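Local atomic coordinates of enterobactin synthetase component F-related protein (Vibrio cholerae serotype O1, PDB entry 4OXI), a protein that probably uses ATP to activate glycine as glycyl-adenylate in a lipopolysaccharide modification pathway that gives resistance to antimicrobial peptides. Residues V97-A109 against T143-R157. Sequence-based numbering, arbitrary orientation.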
loop_
_atom_site.group_PDB
_atom_site.type_symbol
_atom_site.label_atom_id
_atom_site.label_comp_id
_atom_site.label_asym_id
_atom_site.label_seq_id
_atom_site.Cartn_x
_atom_site.Cartn_y
_atom_site.Cartn_z
ATOM N N VAL A 97 -20.672 -2.260 14.053
ATOM C CA VAL A 97 -19.906 -1.820 12.900
ATOM C C VAL A 97 -18.898 -2.891 12.561
ATOM O O VAL A 97 -18.221 -3.392 13.454
ATOM C CB VAL A 97 -19.140 -0.517 13.237
ATOM C CG1 VAL A 97 -18.191 -0.143 12.119
ATOM C CG2 VAL A 97 -20.119 0.615 13.480
ATOM N N GLN A 98 -18.782 -3.242 11.281
ATOM C CA GLN A 98 -17.726 -4.162 10.846
ATOM C C GLN A 98 -16.682 -3.452 9.979
ATOM O O GLN A 98 -15.481 -3.727 10.083
ATOM C CB GLN A 98 -18.311 -5.357 10.079
ATOM C CG GLN A 98 -17.232 -6.231 9.402
ATOM C CD GLN A 98 -16.278 -6.891 10.400
ATOM O OE1 GLN A 98 -16.689 -7.303 11.488
ATOM N NE2 GLN A 98 -14.996 -6.995 10.032
ATOM N N ARG A 99 -17.137 -2.534 9.127
ATOM C CA ARG A 99 -16.240 -1.839 8.210
ATOM C C ARG A 99 -16.179 -0.337 8.496
ATOM O O ARG A 99 -17.215 0.331 8.582
ATOM C CB ARG A 99 -16.663 -2.086 6.756
ATOM C CG ARG A 99 -16.705 -3.575 6.375
ATOM C CD ARG A 99 -16.978 -3.772 4.890
ATOM N NE ARG A 99 -16.842 -5.173 4.506
ATOM C CZ ARG A 99 -17.092 -5.638 3.286
ATOM N NH1 ARG A 99 -17.476 -4.815 2.325
ATOM N NH2 ARG A 99 -16.962 -6.926 3.029
ATOM N N VAL A 100 -14.970 0.193 8.649
ATOM C CA VAL A 100 -14.810 1.622 8.883
ATOM C C VAL A 100 -13.923 2.222 7.816
ATOM O O VAL A 100 -12.818 1.738 7.567
ATOM C CB VAL A 100 -14.174 1.909 10.254
ATOM C CG1 VAL A 100 -14.048 3.422 10.472
ATOM C CG2 VAL A 100 -15.014 1.320 11.342
ATOM N N ALA A 101 -14.397 3.284 7.185
ATOM C CA ALA A 101 -13.567 4.003 6.228
ATOM C C ALA A 101 -12.779 5.080 6.958
ATOM O O ALA A 101 -13.264 5.686 7.913
ATOM C CB ALA A 101 -14.403 4.606 5.139
ATOM N N ILE A 102 -11.552 5.309 6.525
ATOM C CA ILE A 102 -10.693 6.242 7.236
ATOM C C ILE A 102 -10.310 7.413 6.349
ATOM O O ILE A 102 -9.553 7.244 5.398
ATOM C CB ILE A 102 -9.429 5.538 7.761
ATOM C CG1 ILE A 102 -9.832 4.329 8.624
ATOM C CG2 ILE A 102 -8.566 6.521 8.554
ATOM C CD1 ILE A 102 -8.702 3.745 9.415
ATOM N N LEU A 103 -10.855 8.589 6.658
ATOM C CA LEU A 103 -10.655 9.793 5.850
ATOM C C LEU A 103 -9.420 10.547 6.352
ATOM O O LEU A 103 -8.699 11.201 5.591
ATOM C CB LEU A 103 -11.896 10.699 5.940
ATOM C CG LEU A 103 -11.980 11.942 5.040
ATOM C CD1 LEU A 103 -12.150 11.551 3.579
ATOM C CD2 LEU A 103 -13.130 12.847 5.489
ATOM N N SER A 104 -9.192 10.455 7.651
ATOM C CA SER A 104 -8.014 11.037 8.277
ATOM C C SER A 104 -6.749 10.480 7.636
ATOM O O SER A 104 -6.689 9.284 7.320
ATOM C CB SER A 104 -8.030 10.696 9.764
ATOM O OG SER A 104 -6.762 10.964 10.336
ATOM N N VAL A 105 -5.747 11.334 7.431
ATOM C CA VAL A 105 -4.452 10.894 6.911
ATOM C C VAL A 105 -3.279 11.525 7.669
ATOM O O VAL A 105 -3.363 12.676 8.084
ATOM C CB VAL A 105 -4.302 11.199 5.398
ATOM C CG1 VAL A 105 -5.288 10.366 4.592
ATOM C CG2 VAL A 105 -4.493 12.692 5.123
ATOM N N ARG A 106 -2.199 10.753 7.846
ATOM C CA ARG A 106 -0.964 11.220 8.497
ATOM C C ARG A 106 -1.239 11.958 9.780
ATOM O O ARG A 106 -0.642 12.996 10.064
ATOM C CB ARG A 106 -0.114 12.079 7.548
ATOM C CG ARG A 106 0.473 11.229 6.414
ATOM C CD ARG A 106 1.388 11.979 5.465
ATOM N NE ARG A 106 1.578 11.160 4.268
ATOM C CZ ARG A 106 2.407 10.120 4.186
ATOM N NH1 ARG A 106 3.167 9.774 5.228
ATOM N NH2 ARG A 106 2.480 9.431 3.052
ATOM N N ASP A 107 -2.166 11.406 10.547
ATOM C CA ASP A 107 -2.667 12.065 11.730
ATOM C C ASP A 107 -3.007 10.987 12.757
ATOM O O ASP A 107 -3.308 9.842 12.388
ATOM C CB ASP A 107 -3.919 12.860 11.367
ATOM C CG ASP A 107 -4.483 13.636 12.546
ATOM O OD1 ASP A 107 -4.120 14.826 12.694
ATOM O OD2 ASP A 107 -5.278 13.064 13.335
ATOM N N LEU A 108 -2.963 11.348 14.034
ATOM C CA LEU A 108 -3.226 10.406 15.116
ATOM C C LEU A 108 -4.515 9.607 14.911
ATOM O O LEU A 108 -4.565 8.401 15.194
ATOM C CB LEU A 108 -3.316 11.170 16.432
ATOM C CG LEU A 108 -3.915 10.411 17.614
ATOM C CD1 LEU A 108 -2.969 9.287 18.034
ATOM C CD2 LEU A 108 -4.195 11.374 18.778
ATOM N N ALA A 109 -5.554 10.282 14.428
ATOM C CA ALA A 109 -6.866 9.655 14.277
ATOM C C ALA A 109 -6.813 8.468 13.321
ATOM O O ALA A 109 -7.458 7.461 13.560
ATOM C CB ALA A 109 -7.882 10.669 13.814
ATOM N N THR A 143 -18.036 -0.848 -0.937
ATOM C CA THR A 143 -17.625 -1.607 0.237
ATOM C C THR A 143 -18.721 -1.691 1.311
ATOM O O THR A 143 -18.459 -2.166 2.419
ATOM C CB THR A 143 -16.356 -1.018 0.872
ATOM O OG1 THR A 143 -16.621 0.320 1.300
ATOM C CG2 THR A 143 -15.213 -0.991 -0.123
ATOM N N GLN A 144 -19.934 -1.239 0.986
ATOM C CA GLN A 144 -21.058 -1.277 1.929
ATOM C C GLN A 144 -20.671 -0.732 3.297
ATOM O O GLN A 144 -20.947 -1.352 4.317
ATOM C CB GLN A 144 -21.612 -2.703 2.119
ATOM C CG GLN A 144 -22.485 -3.222 0.979
ATOM C CD GLN A 144 -21.698 -4.047 -0.011
ATOM O OE1 GLN A 144 -20.948 -4.954 0.373
ATOM N NE2 GLN A 144 -21.847 -3.731 -1.299
ATOM N N CYS A 145 -20.036 0.429 3.312
ATOM C CA CYS A 145 -19.523 1.003 4.537
ATOM C C CYS A 145 -20.239 2.314 4.811
ATOM O O CYS A 145 -20.310 3.179 3.939
ATOM C CB CYS A 145 -18.021 1.247 4.369
ATOM S SG CYS A 145 -17.304 2.316 5.614
ATOM N N ASP A 146 -20.785 2.471 6.009
ATOM C CA ASP A 146 -21.436 3.730 6.344
ATOM C C ASP A 146 -20.816 4.375 7.579
ATOM O O ASP A 146 -21.491 5.126 8.277
ATOM C CB ASP A 146 -22.938 3.525 6.558
ATOM C CG ASP A 146 -23.247 2.617 7.740
ATOM O OD1 ASP A 146 -22.300 2.070 8.365
ATOM O OD2 ASP A 146 -24.452 2.444 8.046
ATOM N N SER A 147 -19.552 4.058 7.863
ATOM C CA SER A 147 -18.876 4.594 9.044
ATOM C C SER A 147 -17.549 5.199 8.635
ATOM O O SER A 147 -16.772 4.574 7.912
ATOM C CB SER A 147 -18.652 3.498 10.082
ATOM O OG SER A 147 -19.896 2.929 10.475
ATOM N N ILE A 148 -17.301 6.431 9.069
ATOM C CA ILE A 148 -16.103 7.135 8.653
ATOM C C ILE A 148 -15.387 7.785 9.827
ATOM O O ILE A 148 -16.003 8.544 10.598
ATOM C CB ILE A 148 -16.432 8.227 7.634
ATOM C CG1 ILE A 148 -17.341 7.683 6.537
ATOM C CG2 ILE A 148 -15.140 8.769 6.988
ATOM C CD1 ILE A 148 -17.616 8.730 5.422
ATOM N N MET A 149 -14.092 7.485 9.956
ATOM C CA MET A 149 -13.245 8.145 10.944
ATOM C C MET A 149 -12.632 9.397 10.345
ATOM O O MET A 149 -11.996 9.343 9.281
ATOM C CB MET A 149 -12.102 7.229 11.381
ATOM C CG MET A 149 -11.252 7.836 12.475
ATOM S SD MET A 149 -12.004 7.530 14.074
ATOM C CE MET A 149 -10.871 8.425 15.136
ATOM N N VAL A 150 -12.798 10.519 11.033
ATOM C CA VAL A 150 -12.319 11.794 10.517
ATOM C C VAL A 150 -11.433 12.455 11.558
ATOM O O VAL A 150 -11.241 11.911 12.654
ATOM C CB VAL A 150 -13.503 12.731 10.137
ATOM C CG1 VAL A 150 -14.463 12.012 9.208
ATOM C CG2 VAL A 150 -14.256 13.202 11.385
ATOM N N ASP A 151 -10.887 13.618 11.207
ATOM C CA ASP A 151 -10.181 14.488 12.156
ATOM C C ASP A 151 -10.393 15.929 11.716
ATOM O O ASP A 151 -11.012 16.162 10.676
ATOM C CB ASP A 151 -8.685 14.169 12.194
ATOM C CG ASP A 151 -8.009 14.328 10.823
ATOM O OD1 ASP A 151 -8.426 15.182 10.013
ATOM O OD2 ASP A 151 -7.039 13.592 10.545
ATOM N N ALA A 152 -9.852 16.883 12.467
ATOM C CA ALA A 152 -10.075 18.307 12.190
ATOM C C ALA A 152 -9.646 18.749 10.788
ATOM O O ALA A 152 -10.314 19.572 10.161
ATOM C CB ALA A 152 -9.389 19.158 13.249
ATOM N N GLN A 153 -8.550 18.195 10.283
ATOM C CA GLN A 153 -8.050 18.581 8.968
ATOM C C GLN A 153 -9.005 18.176 7.830
ATOM O O GLN A 153 -9.008 18.790 6.758
ATOM C CB GLN A 153 -6.632 18.011 8.761
ATOM C CG GLN A 153 -6.168 17.935 7.314
ATOM C CD GLN A 153 -4.734 17.407 7.167
ATOM O OE1 GLN A 153 -3.977 17.353 8.140
ATOM N NE2 GLN A 153 -4.361 17.021 5.943
ATOM N N GLN A 154 -9.840 17.165 8.067
ATOM C CA GLN A 154 -10.705 16.644 6.998
ATOM C C GLN A 154 -12.157 17.154 7.024
ATOM O O GLN A 154 -12.977 16.741 6.201
ATOM C CB GLN A 154 -10.712 15.111 7.046
ATOM C CG GLN A 154 -9.325 14.486 6.953
ATOM C CD GLN A 154 -8.711 14.687 5.584
ATOM O OE1 GLN A 154 -9.420 14.775 4.579
ATOM N NE2 GLN A 154 -7.398 14.776 5.536
ATOM N N LEU A 155 -12.491 18.021 7.971
ATOM C CA LEU A 155 -13.881 18.451 8.128
ATOM C C LEU A 155 -14.451 19.115 6.875
ATOM O O LEU A 155 -15.619 18.914 6.530
ATOM C CB LEU A 155 -14.035 19.371 9.333
ATOM C CG LEU A 155 -13.761 18.721 10.689
ATOM C CD1 LEU A 155 -14.061 19.700 11.827
ATOM C CD2 LEU A 155 -14.546 17.430 10.857
ATOM N N SER A 156 -13.628 19.888 6.179
ATOM C CA SER A 156 -14.069 20.515 4.937
ATOM C C SER A 156 -14.411 19.488 3.849
ATOM O O SER A 156 -15.446 19.607 3.190
ATOM C CB SER A 156 -13.024 21.534 4.457
ATOM O OG SER A 156 -12.862 21.472 3.052
ATOM N N ARG A 157 -13.565 18.475 3.647
ATOM C CA ARG A 157 -13.898 17.426 2.679
ATOM C C ARG A 157 -15.107 16.625 3.135
ATOM O O ARG A 157 -15.934 16.192 2.320
ATOM C CB ARG A 157 -12.727 16.464 2.476
ATOM C CG ARG A 157 -11.576 17.024 1.671
ATOM C CD ARG A 157 -10.419 16.059 1.728
ATOM N NE ARG A 157 -10.643 14.888 0.883
ATOM C CZ ARG A 157 -10.128 13.690 1.125
ATOM N NH1 ARG A 157 -9.398 13.485 2.222
ATOM N NH2 ARG A 157 -10.344 12.699 0.276
HETATM O O HOH W 1 -19.883 0.669 8.490
HETATM O O HOH W 2 -18.546 -5.648 -0.254
HETATM O O HOH W 3 -8.494 10.815 2.960
HETATM O O HOH W 4 -5.845 14.138 8.238
#
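Asp151 OD2 is gripped by two donors: Ser104 OG reaches it at 2.7 Å from above the carboxylate plane, and water 4 donates to it at 2.7 Å. The same water accepts from Val105 N and Gln154 NE2, tying the loop after one strand to the turn after the other. Asp151 holds CG between its backbone N and carbonyl carbon (chi1 59°), which turns the carboxylate toward Ser104. There OD2 also lies 3.3 Å from Asp107 OD2, an approach of two acceptors that would probably raise the proton affinity of both. Asp107 has compensation: it is the N-cap of helix 108-119, its OD2 accepting from Ala109 N, and its OD1 forms a salt bridge with Lys72.

Leading into this junction, the backbones pair as neighbouring parallel strands, 99-102 and 147-149, their directions 40° apart. Met149 N donates to Ala101 O at 2.8 Å, and Leu103 N to Met149 O at 3.0 Å. These strands lie inside a five-stranded parallel sheet of an alpha/beta fold, with strand 123-126 flanking 99-102 on its other edge. Helix 133-142 covers the face bearing Ala101 and Ile148; helix 108-119 covers that of Ile102 and Met149, where Met149 CE comes to 4.0 Å from Ala109 CB.

Leu103 leaves the strand passing CD2 along Gln154 CB and Val150 CG1. Its CD1 sits over one face of the Arg157 guanidinium, 3.6 Å from NH1, off-centre toward the rim. Gln154 OE1 and water 3 both accept from that NH1 and help fix the group's rotation, as do the bonds from NH2 to Asn128 O and Ala131 O. At the far end, the extended Arg99 chain delivers NH1 to Thr143 O at 2.8 Å; Thr143 O lies close to the guanidinium plane, whereas NH1 meets it from above the carbonyl plane, while water 2 bridges NH1 to Gln144 OE1.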